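Local structure of type-2Ba cytolytic delta-endotoxin (Bacillus thuringiensis serovar israelensis, 2RCI) at residues A[19-22]-A[23-27]; A[40-44]-A[45-49]; A[70-73]-A[74-78]; A[79-82]-A[83-87]; A[162-166]-A[167-171]. The protein probably kills the larvae of dipteran insects by making pores in the epithelial cell membrane of the midgut. One frame throughout, in Å; residues are numbered along the deposited sequence.

Contact 1 of 5, residues A[19-22]-A[23-27]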
# COMPACT_ATOMS: atom_id res chain seq x y z
N GLN A 19 -20.23 -11.11 -2.85
CA GLN A 19 -20.74 -11.87 -1.69
C GLN A 19 -19.80 -11.82 -0.49
O GLN A 19 -20.19 -12.13 0.65
CB GLN A 19 -21.01 -13.31 -2.09
CG GLN A 19 -19.74 -14.09 -2.37
CD GLN A 19 -19.96 -15.34 -3.17
OE1 GLN A 19 -20.81 -16.16 -2.83
NE2 GLN A 19 -19.18 -15.51 -4.24
N TYR A 20 -18.55 -11.41 -0.76
CA TYR A 20 -17.54 -11.32 0.27
C TYR A 20 -17.16 -9.89 0.62
O TYR A 20 -16.26 -9.69 1.41
CB TYR A 20 -16.29 -12.13 -0.13
CG TYR A 20 -16.58 -13.61 -0.17
CD1 TYR A 20 -16.99 -14.28 0.98
CD2 TYR A 20 -16.46 -14.34 -1.35
CE1 TYR A 20 -17.25 -15.63 0.97
CE2 TYR A 20 -16.73 -15.71 -1.39
CZ TYR A 20 -17.12 -16.35 -0.22
OH TYR A 20 -17.39 -17.70 -0.19
N ILE A 21 -17.87 -8.91 0.03
CA ILE A 21 -17.63 -7.48 0.35
C ILE A 21 -17.75 -7.18 1.86
O ILE A 21 -16.97 -6.40 2.40
CB ILE A 21 -18.50 -6.51 -0.52
CG1 ILE A 21 -18.00 -6.48 -1.98
CG2 ILE A 21 -18.48 -5.10 0.05
CD1 ILE A 21 -18.84 -5.56 -2.97
N ALA A 22 -18.73 -7.81 2.53
CA ALA A 22 -18.92 -7.62 3.99
C ALA A 22 -17.61 -7.87 4.75
O ALA A 22 -17.19 -7.05 5.56
CB ALA A 22 -20.01 -8.56 4.50
N GLN A 23 -16.99 -9.01 4.48
CA GLN A 23 -15.75 -9.41 5.16
C GLN A 23 -14.61 -8.44 4.87
O GLN A 23 -13.84 -8.04 5.76
CB GLN A 23 -15.36 -10.83 4.74
CG GLN A 23 -14.04 -11.33 5.36
CD GLN A 23 -13.95 -12.85 5.39
OE1 GLN A 23 -14.65 -13.54 4.62
NE2 GLN A 23 -13.10 -13.38 6.27
N ALA A 24 -14.49 -8.05 3.61
CA ALA A 24 -13.52 -7.02 3.21
C ALA A 24 -13.70 -5.69 3.96
O ALA A 24 -12.73 -5.08 4.41
CB ALA A 24 -13.57 -6.80 1.71
N ILE A 25 -14.95 -5.25 4.11
CA ILE A 25 -15.25 -4.01 4.82
C ILE A 25 -14.83 -4.15 6.28
O ILE A 25 -14.21 -3.23 6.84
CB ILE A 25 -16.77 -3.63 4.71
CG1 ILE A 25 -17.12 -3.22 3.28
CG2 ILE A 25 -17.14 -2.51 5.72
CD1 ILE A 25 -18.63 -3.26 2.96
N ARG A 26 -15.18 -5.28 6.90
CA ARG A 26 -14.89 -5.52 8.31
C ARG A 26 -13.37 -5.42 8.55
O ARG A 26 -12.90 -4.67 9.44
CB ARG A 26 -15.40 -6.90 8.76
CG ARG A 26 -15.12 -7.15 10.26
CD ARG A 26 -15.63 -8.46 10.76
NE ARG A 26 -14.89 -9.62 10.26
CZ ARG A 26 -15.34 -10.45 9.33
NH1 ARG A 26 -16.55 -10.26 8.77
NH2 ARG A 26 -14.60 -11.48 8.96
N LEU A 27 -12.62 -6.15 7.72
CA LEU A 27 -11.15 -6.25 7.87
C LEU A 27 -10.44 -4.93 7.56
O LEU A 27 -9.51 -4.56 8.25
CB LEU A 27 -10.59 -7.42 7.08
CG LEU A 27 -11.09 -8.83 7.48
CD1 LEU A 27 -10.64 -9.92 6.49
CD2 LEU A 27 -10.69 -9.23 8.92
O HOH W 1 -18.58 -11.50 3.60

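Contact 2 of 5, residues A[40-44]-A[45-49]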
# COMPACT_ATOMS: atom_id res chain seq x y z
N LEU A 40 -0.62 10.33 11.32
CA LEU A 40 -1.36 9.54 10.33
C LEU A 40 -0.47 8.55 9.62
O LEU A 40 -0.81 8.06 8.54
CB LEU A 40 -2.08 10.43 9.32
CG LEU A 40 -3.05 11.42 9.97
CD1 LEU A 40 -3.60 12.35 8.91
CD2 LEU A 40 -4.17 10.65 10.66
N ASN A 41 0.68 8.26 10.22
CA ASN A 41 1.52 7.18 9.71
C ASN A 41 0.87 5.84 10.05
O ASN A 41 -0.06 5.76 10.87
CB ASN A 41 2.94 7.27 10.29
CG ASN A 41 4.01 6.56 9.42
OD1 ASN A 41 3.75 6.08 8.31
ND2 ASN A 41 5.24 6.50 9.95
N PHE A 42 1.35 4.79 9.39
CA PHE A 42 0.95 3.41 9.65
C PHE A 42 1.92 2.84 10.67
O PHE A 42 3.15 2.99 10.55
CB PHE A 42 1.04 2.66 8.32
CG PHE A 42 0.67 1.19 8.39
CD1 PHE A 42 -0.65 0.79 8.39
CD2 PHE A 42 1.67 0.23 8.39
CE1 PHE A 42 -0.98 -0.60 8.42
CE2 PHE A 42 1.36 -1.12 8.44
CZ PHE A 42 0.03 -1.53 8.44
N ASN A 43 1.37 2.24 11.72
CA ASN A 43 2.17 1.64 12.77
C ASN A 43 2.24 0.12 12.57
O ASN A 43 1.25 -0.60 12.74
CB ASN A 43 1.59 2.03 14.16
CG ASN A 43 2.51 1.63 15.31
OD1 ASN A 43 2.82 0.48 15.50
ND2 ASN A 43 2.91 2.62 16.10
N PHE A 44 3.42 -0.34 12.16
CA PHE A 44 3.67 -1.77 11.88
C PHE A 44 3.40 -2.67 13.09
O PHE A 44 2.76 -3.74 12.98
CB PHE A 44 5.12 -1.93 11.41
CG PHE A 44 5.47 -3.31 10.92
CD1 PHE A 44 4.84 -3.85 9.80
CD2 PHE A 44 6.48 -4.05 11.55
CE1 PHE A 44 5.17 -5.11 9.34
CE2 PHE A 44 6.83 -5.30 11.12
CZ PHE A 44 6.18 -5.84 9.99
N GLU A 45 3.89 -2.23 14.25
CA GLU A 45 3.75 -3.00 15.47
C GLU A 45 2.26 -3.16 15.77
O GLU A 45 1.81 -4.25 16.09
CB GLU A 45 4.44 -2.28 16.63
CG GLU A 45 4.18 -2.93 17.99
CD GLU A 45 4.64 -2.07 19.18
OE1 GLU A 45 5.16 -0.95 18.98
OE2 GLU A 45 4.47 -2.51 20.34
N LYS A 46 1.51 -2.06 15.68
CA LYS A 46 0.06 -2.12 15.92
C LYS A 46 -0.67 -2.98 14.88
O LYS A 46 -1.60 -3.73 15.23
CB LYS A 46 -0.53 -0.69 15.96
CG LYS A 46 -2.05 -0.64 16.17
CD LYS A 46 -2.44 -0.91 17.62
CE LYS A 46 -3.96 -0.81 17.80
NZ LYS A 46 -4.36 -1.30 19.15
N ALA A 47 -0.28 -2.85 13.61
CA ALA A 47 -0.87 -3.69 12.57
C ALA A 47 -0.65 -5.17 12.86
O ALA A 47 -1.55 -5.98 12.70
CB ALA A 47 -0.34 -3.31 11.18
N LEU A 48 0.55 -5.53 13.32
CA LEU A 48 0.80 -6.90 13.73
C LEU A 48 -0.00 -7.33 14.97
O LEU A 48 -0.46 -8.46 15.04
CB LEU A 48 2.30 -7.15 13.94
CG LEU A 48 3.09 -7.28 12.63
CD1 LEU A 48 4.55 -7.33 12.92
CD2 LEU A 48 2.66 -8.57 11.90
N GLN A 49 -0.19 -6.43 15.92
CA GLN A 49 -1.06 -6.74 17.07
C GLN A 49 -2.48 -7.04 16.57
O GLN A 49 -3.11 -8.01 16.98
CB GLN A 49 -1.09 -5.59 18.07
CG GLN A 49 0.25 -5.30 18.77
CD GLN A 49 0.68 -6.44 19.70
OE1 GLN A 49 -0.08 -6.90 20.56
NE2 GLN A 49 1.91 -6.88 19.54

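Contact 3 of 5, residues A[70-73]-A[74-78]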
# COMPACT_ATOMS: atom_id res chain seq x y z
N GLN A 70 17.97 5.77 -3.86
CA GLN A 70 18.84 6.10 -4.97
C GLN A 70 18.14 6.98 -5.98
O GLN A 70 16.93 7.21 -5.89
CB GLN A 70 19.24 4.81 -5.71
CG GLN A 70 18.01 4.04 -6.25
CD GLN A 70 18.42 2.82 -7.07
OE1 GLN A 70 18.49 1.70 -6.54
NE2 GLN A 70 18.66 3.02 -8.37
N THR A 71 18.92 7.45 -6.96
CA THR A 71 18.38 8.01 -8.18
C THR A 71 17.83 6.84 -8.99
O THR A 71 18.49 5.78 -9.15
CB THR A 71 19.45 8.84 -8.96
OG1 THR A 71 19.76 10.02 -8.20
CG2 THR A 71 18.92 9.25 -10.34
N ILE A 72 16.59 7.00 -9.43
CA ILE A 72 15.88 5.92 -10.12
C ILE A 72 14.80 6.51 -11.01
O ILE A 72 14.20 7.55 -10.68
CB ILE A 72 15.22 4.94 -9.09
CG1 ILE A 72 14.81 3.61 -9.74
CG2 ILE A 72 14.08 5.63 -8.30
CD1 ILE A 72 14.65 2.52 -8.69
N GLU A 73 14.53 5.83 -12.13
CA GLU A 73 13.39 6.19 -12.92
C GLU A 73 12.15 5.66 -12.23
O GLU A 73 12.16 4.53 -11.70
CB GLU A 73 13.47 5.64 -14.35
CG GLU A 73 12.37 6.18 -15.25
CD GLU A 73 12.49 5.68 -16.69
OE1 GLU A 73 13.58 5.83 -17.28
OE2 GLU A 73 11.50 5.13 -17.22
N VAL A 74 11.11 6.48 -12.25
CA VAL A 74 9.87 6.15 -11.53
C VAL A 74 9.34 4.78 -12.01
O VAL A 74 8.98 3.95 -11.19
CB VAL A 74 8.82 7.30 -11.61
CG1 VAL A 74 7.41 6.82 -11.11
CG2 VAL A 74 9.27 8.50 -10.76
N SER A 75 9.27 4.55 -13.33
CA SER A 75 8.84 3.22 -13.83
C SER A 75 9.62 2.03 -13.25
O SER A 75 9.03 1.00 -12.91
CB SER A 75 8.96 3.18 -15.36
OG SER A 75 10.33 3.32 -15.73
N VAL A 76 10.94 2.17 -13.15
CA VAL A 76 11.82 1.10 -12.63
C VAL A 76 11.52 0.87 -11.14
O VAL A 76 11.46 -0.27 -10.66
CB VAL A 76 13.29 1.45 -12.91
CG1 VAL A 76 14.25 0.44 -12.28
CG2 VAL A 76 13.49 1.52 -14.45
N MET A 77 11.29 1.97 -10.42
CA MET A 77 10.89 1.89 -9.02
C MET A 77 9.58 1.13 -8.83
O MET A 77 9.46 0.27 -7.95
CB MET A 77 10.76 3.28 -8.40
CG MET A 77 10.35 3.23 -6.95
SD MET A 77 10.61 4.80 -6.11
CE MET A 77 9.72 5.96 -7.15
N ILE A 78 8.60 1.46 -9.67
CA ILE A 78 7.27 0.81 -9.65
C ILE A 78 7.41 -0.69 -9.89
O ILE A 78 6.76 -1.49 -9.19
CB ILE A 78 6.32 1.48 -10.69
CG1 ILE A 78 5.91 2.89 -10.20
CG2 ILE A 78 5.06 0.60 -10.94
CD1 ILE A 78 5.26 3.77 -11.30

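Contact 4 of 5, residues A[79-82]-A[83-87]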
# COMPACT_ATOMS: atom_id res chain seq x y z
N SER A 79 8.22 -1.07 -10.89
CA SER A 79 8.50 -2.50 -11.19
C SER A 79 9.12 -3.23 -9.99
O SER A 79 8.73 -4.36 -9.67
CB SER A 79 9.40 -2.64 -12.40
OG SER A 79 8.77 -2.08 -13.54
N GLN A 80 10.12 -2.59 -9.37
CA GLN A 80 10.73 -3.12 -8.16
C GLN A 80 9.71 -3.33 -7.05
O GLN A 80 9.70 -4.40 -6.42
CB GLN A 80 11.91 -2.25 -7.68
CG GLN A 80 13.15 -2.46 -8.55
CD GLN A 80 14.39 -1.68 -8.08
OE1 GLN A 80 15.28 -1.39 -8.88
NE2 GLN A 80 14.46 -1.38 -6.79
N ILE A 81 8.84 -2.35 -6.83
CA ILE A 81 7.86 -2.46 -5.73
C ILE A 81 6.80 -3.54 -6.04
O ILE A 81 6.38 -4.25 -5.15
CB ILE A 81 7.27 -1.08 -5.39
CG1 ILE A 81 8.37 -0.26 -4.70
CG2 ILE A 81 6.00 -1.19 -4.53
CD1 ILE A 81 8.09 1.22 -4.58
N LYS A 82 6.43 -3.69 -7.32
CA LYS A 82 5.55 -4.80 -7.71
C LYS A 82 6.16 -6.15 -7.30
O LYS A 82 5.47 -7.02 -6.77
CB LYS A 82 5.31 -4.80 -9.23
CG LYS A 82 4.33 -5.90 -9.72
CD LYS A 82 4.40 -6.09 -11.22
CE LYS A 82 3.26 -7.06 -11.69
NZ LYS A 82 3.36 -7.36 -13.15
N GLU A 83 7.45 -6.31 -7.53
CA GLU A 83 8.11 -7.56 -7.17
C GLU A 83 8.15 -7.74 -5.65
O GLU A 83 7.99 -8.86 -5.16
CB GLU A 83 9.51 -7.66 -7.79
CG GLU A 83 9.47 -7.84 -9.34
CD GLU A 83 8.45 -8.89 -9.82
OE1 GLU A 83 8.53 -10.05 -9.37
OE2 GLU A 83 7.57 -8.56 -10.63
N ILE A 84 8.32 -6.64 -4.93
CA ILE A 84 8.33 -6.74 -3.46
C ILE A 84 6.93 -7.18 -2.97
O ILE A 84 6.82 -8.08 -2.12
CB ILE A 84 8.74 -5.43 -2.79
CG1 ILE A 84 10.21 -5.14 -3.09
CG2 ILE A 84 8.57 -5.50 -1.25
CD1 ILE A 84 10.64 -3.71 -2.74
N ILE A 85 5.89 -6.57 -3.53
CA ILE A 85 4.51 -6.96 -3.21
C ILE A 85 4.25 -8.43 -3.52
O ILE A 85 3.64 -9.14 -2.71
CB ILE A 85 3.48 -6.00 -3.85
CG1 ILE A 85 3.63 -4.59 -3.22
CG2 ILE A 85 2.04 -6.57 -3.68
CD1 ILE A 85 2.85 -3.52 -3.91
N ARG A 86 4.70 -8.90 -4.69
CA ARG A 86 4.65 -10.34 -5.01
C ARG A 86 5.22 -11.20 -3.84
O ARG A 86 4.58 -12.17 -3.40
CB ARG A 86 5.39 -10.64 -6.32
CG ARG A 86 5.11 -12.08 -6.87
CD ARG A 86 5.82 -12.32 -8.19
NE ARG A 86 5.75 -11.20 -9.13
CZ ARG A 86 4.82 -11.05 -10.07
NH1 ARG A 86 3.85 -11.95 -10.21
NH2 ARG A 86 4.86 -9.99 -10.86
N SER A 87 6.38 -10.80 -3.32
CA SER A 87 7.00 -11.52 -2.19
C SER A 87 6.17 -11.43 -0.91
O SER A 87 5.93 -12.45 -0.25
CB SER A 87 8.43 -11.03 -1.97
OG SER A 87 9.04 -11.76 -0.90
O HOH W 2 8.12 -6.12 -11.67

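Contact 5 of 5, residues A[162-166]-A[167-171]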
# COMPACT_ATOMS: atom_id res chain seq x y z
N VAL A 162 11.64 12.61 -1.60
CA VAL A 162 12.17 12.75 -2.97
C VAL A 162 12.76 14.15 -3.16
O VAL A 162 12.23 15.12 -2.62
CB VAL A 162 11.06 12.42 -4.00
CG1 VAL A 162 9.80 13.25 -3.77
CG2 VAL A 162 11.56 12.55 -5.46
N ASP A 163 13.86 14.24 -3.91
CA ASP A 163 14.57 15.52 -4.08
C ASP A 163 13.93 16.43 -5.13
O ASP A 163 14.63 17.02 -5.97
CB ASP A 163 16.06 15.30 -4.35
CG ASP A 163 16.35 14.65 -5.72
OD1 ASP A 163 15.47 13.95 -6.27
OD2 ASP A 163 17.48 14.81 -6.23
N VAL A 164 12.61 16.57 -5.07
CA VAL A 164 11.84 17.33 -6.06
C VAL A 164 10.90 18.26 -5.31
O VAL A 164 10.22 17.81 -4.39
CB VAL A 164 11.00 16.39 -6.96
CG1 VAL A 164 10.14 17.18 -7.91
CG2 VAL A 164 11.92 15.46 -7.76
N GLN A 165 10.82 19.53 -5.68
CA GLN A 165 9.90 20.38 -4.93
C GLN A 165 8.43 20.08 -5.32
O GLN A 165 8.16 19.58 -6.44
CB GLN A 165 10.38 21.84 -4.83
CG GLN A 165 9.66 22.91 -5.52
CD GLN A 165 8.37 23.26 -4.85
OE1 GLN A 165 8.25 23.35 -3.61
NE2 GLN A 165 7.37 23.45 -5.67
N LYS A 166 7.53 20.24 -4.36
CA LYS A 166 6.14 19.74 -4.51
C LYS A 166 5.44 20.08 -5.83
O LYS A 166 4.79 19.22 -6.43
CB LYS A 166 5.28 20.21 -3.36
CG LYS A 166 3.96 19.44 -3.19
CD LYS A 166 2.94 20.29 -2.43
CE LYS A 166 1.76 19.47 -1.93
NZ LYS A 166 0.60 20.37 -1.56
N GLN A 167 5.54 21.35 -6.25
CA GLN A 167 4.86 21.80 -7.47
C GLN A 167 5.21 20.99 -8.71
O GLN A 167 4.35 20.76 -9.56
CB GLN A 167 5.10 23.29 -7.74
CG GLN A 167 4.47 24.23 -6.70
CD GLN A 167 3.00 23.94 -6.41
OE1 GLN A 167 2.63 23.69 -5.25
NE2 GLN A 167 2.16 23.98 -7.44
N GLN A 168 6.49 20.60 -8.81
CA GLN A 168 6.96 19.75 -9.90
C GLN A 168 6.55 18.30 -9.64
O GLN A 168 6.16 17.60 -10.58
CB GLN A 168 8.49 19.85 -10.09
CG GLN A 168 8.92 21.07 -10.89
CD GLN A 168 8.90 22.34 -10.07
OE1 GLN A 168 9.44 22.38 -8.96
NE2 GLN A 168 8.26 23.39 -10.60
N LEU A 169 6.65 17.85 -8.38
CA LEU A 169 6.27 16.47 -8.04
C LEU A 169 4.82 16.17 -8.43
O LEU A 169 4.49 15.02 -8.79
CB LEU A 169 6.48 16.17 -6.55
CG LEU A 169 6.44 14.66 -6.19
CD1 LEU A 169 7.67 13.99 -6.68
CD2 LEU A 169 6.30 14.49 -4.66
N LEU A 170 3.95 17.18 -8.33
CA LEU A 170 2.53 17.01 -8.64
C LEU A 170 2.31 16.61 -10.10
O LEU A 170 1.23 16.12 -10.47
CB LEU A 170 1.75 18.31 -8.33
CG LEU A 170 1.55 18.65 -6.83
CD1 LEU A 170 0.70 19.93 -6.70
CD2 LEU A 170 0.91 17.50 -6.06
N PHE A 171 3.35 16.79 -10.90
CA PHE A 171 3.29 16.44 -12.33
C PHE A 171 4.34 15.43 -12.80
O PHE A 171 4.51 15.20 -14.01
CB PHE A 171 3.33 17.72 -13.16
CG PHE A 171 2.10 18.55 -13.01
CD1 PHE A 171 1.00 18.33 -13.82
CD2 PHE A 171 2.00 19.50 -11.99
CE1 PHE A 171 -0.19 19.08 -13.65
CE2 PHE A 171 0.82 20.25 -11.81
CZ PHE A 171 -0.27 20.03 -12.65
O HOH W 3 11.58 20.57 -8.23

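Contact 1 of 5, residues A[19-22]-A[23-27]
Ile21 lays its CG2 methyl against the CD1 methyl of Ile25 one helical turn on, 3.4 Å apart and tighter than usual for two carbons, the two side chains crossing at a slant. The Ile21 methyl reaches forward because CG2 lies anti to the backbone N, while Ile25 carries CG1 anti to its own carbonyl carbon (chi1 -69°) and so folds back along the helix, bringing CG1 to 3.3 Å from Ile21 O. Ile21 O also accepts Ile25 N at 2.9 Å. The backbone bonds on either side of it are Ala24 N to Tyr20 O, longer at 3.3 Å but almost straight at 172°, and Arg26 N to Ala22 O at 3.0 Å. Water 1 accepts from Gln23 N at 3.1 Å, serving an amide of the first turn, and donates weakly to Gln19 O. Gln23 is held at its amide, NE2 bonding Gln191 OE1 and the carbonyl of Ala192, and Arg26 NH2 bonds the same Gln191 oxygen and forms a salt bridge with Asp194. The inner side, with Tyr20, Gln23 and Ala24, rests on Met151 of strand 150-162, whereas the isoleucine pair is exposed. The arrangement is the first turn of an alpha-helix following a short 3-10 segment, at the start of helix 21-31 in the alpha-helix layer that packs against the central sheet of the Cyt toxin fold.

Contact 2 of 5, residues A[40-44]-A[45-49]
The chain runs extended through Phe42 and Asn43 and then winds into helix 44-53, whose first turn is closed by Ala47 N to Asn43 O and Leu48 N to Phe44 O, both 2.9 Å. Asn43 is the N-cap. With CG anti to the backbone N (chi1 -170°), its carboxamide bends over the helix start, and OD1 accepts the Lys46 N-H at 2.9 Å along a fairly straight bond (164°); the donor lies tilted 30° from the plane of the amide carbonyl. Asn43 thus receives two helix amides, one on its side-chain oxygen and one on its main-chain oxygen. The Lys46 side chain leaves at about a right angle to that of Asn43. On the next turn, Leu48 CD1 sits over one face of the Phe44 ring, 3.9 Å from the centroid and shifted toward the rim near CE2 and CZ, a CH-pi contact. Phe42, just ahead of the cap, meets the helix obliquely near the far end of its ring, CZ lying 3.3 Å from Ala47 CB. Around these groups, Ala47 and Leu48 touch Leu187 of strand 177-192, Phe44 and Leu48 meet Thr62, and Phe42 lies against Pro155 and Ala157 of strand 150-162. Chemically, a neutral amide satisfies an N-H at the start of the helix, where the backbone dipoles would favour an acceptor, while apolar carbons on its inner side join the helix to the sheet.

Contact 3 of 5, residues A[70-73]-A[74-78]
Ile72 points at the new helix and crosses Met77 at about a right angle, its CD1 4.0 Å from Met77 CB. Ile72 CG1 lies 4.1 Å from Val76 CG1, so the side chain fits beside two successive helix residues. Glu73 is the N-cap. Its main-chain O accepts the Met77 N-H at 3.0 Å, and its extended side chain carries OE2 to Ser75 OG, which donates to it at 2.6 Å. The serine hydroxyl comes from above the carboxylate plane, 42° out of it, and is brought there by chi1 64°, which sets OG between the backbone N and the carbonyl carbon. At the corner that opens the strand, Gln70 NE2 donates to Thr71 O at 2.9 Å. Strand 71-73 meets the first turn of helix 74-89 nearly perpendicular, at 87°. The strand pairs antiparallel with strand 177-192, Ile72 bonding Ala178; Val74 and Met77 touch both Tyr180 of that strand and Phe110 of helix 96-110, and Ile78 faces Ile106 and Thr107 of the same helix.

Contact 4 of 5, residues A[79-82]-A[83-87]
Glu83 OE2 is gripped by two groups: water 2 donates to it at 2.7 Å, and Arg86 NH2 at 3.1 Å. The water also donates to Ser79 O, so it bridges the glutamate and the carbonyl one turn back that receives the Glu83 N-H. Arg86 NE completes the salt bridge, 3.0 Å from Glu83 OE1, giving a side-on pair with one nitrogen to each oxygen and both oxygens met on their syn sides, though somewhat out of the carboxylate plane. The glutamate is folded to allow this, bending at chi2 (-46°). Lys82 stretches out fully beside Arg86, both pointing the same way; its CE lies 3.4 Å from Arg86 NH2, and the two cationic ends, Lys82 NZ and Arg86 NH2, are 3.8 Å apart. On the buried side, Ile81 CG2 meets Ile85 CD1 at 4.0 Å, while Ile85 N bonds Ile81 O nearly straight (169°). Those isoleucines face Phe158 and Ile156 of strand 150-162, and Ile84 and Ile85 lie on Met184. Trp99 of helix 96-110 touches Lys82 and forms a cation-pi contact with Arg86. One carboxylate therefore probably offsets part of the crowded positive charge of Lys82 and Arg86, and the side-on, two-nitrogen grip probably limits rotation of the guanidinium.

Contact 5 of 5, residues A[162-166]-A[167-171]
Val162 and Val164 pack on Leu169 where strand 150-162 passes through an inverse gamma turn centred on Asp163 into the short helix 166-169, with Gln165 at its N-cap. The apolar part comes first. Val162 CG1 lies 3.7 Å from Leu169 CD1 and nearly as close to CD2, so it faces the fork of the leucine; chi1 of 54° places that methyl between the backbone N and the carbonyl carbon of Val162. Val164 sends CG1 over the start of the helix, 4.0 Å from Leu169 CB and 3.8 Å from Gln168 CB. Leu169 also touches Thr132 and Tyr134 of strand 132-142, and both valines touch Ala178 of strand 177-192, so this cluster joins the helix to the sheet. Among the backbone bonds, Gln165 O receives two amides, Leu169 N at 3.0 Å with good geometry and Gln168 N only weakly, while Leu170 N bonds Lys166 O at 2.9 Å. Leu170 CG also rests against that last oxygen. Lys166 is extended throughout and makes a cation-pi contact with Trp124 of strand 122-127; Leu170 lies against the same tryptophan. Polar contacts at the cap involve Gln168, whose chain bends at chi2 (78°), curling its amide back toward the N-cap residue, where OE1 stands 3.5 Å from Gln165 CG. Water 3 closes this loop, accepting from Gln165 N and donating to Gln168 OE1, each at 2.9 Å.

In the fold
The five contacts follow one another along a single chain, none enclosing another. Contacts 3 and 4 share helix 74-89, contact 3 at its junction with strand 71-73; their centres are 13 Å apart, and they touch through packing of Ile72 CD1 on Gln80 OE1. Contact 5 lies on the same side of the chain's centre as contact 3, its nearest atoms about 6 Å away. Contacts 1 and 2 start consecutive helices, 21-31 and 44-53, with centres 21 Å apart. Contacts 1 and 5 are the most distant, centres 37 Å apart. Strand 177-192 borders all five contacts, and strand 150-162 borders or enters contacts 1, 2, 4 and 5, consistent with a central sheet between two helix layers, the activated monomer's architecture.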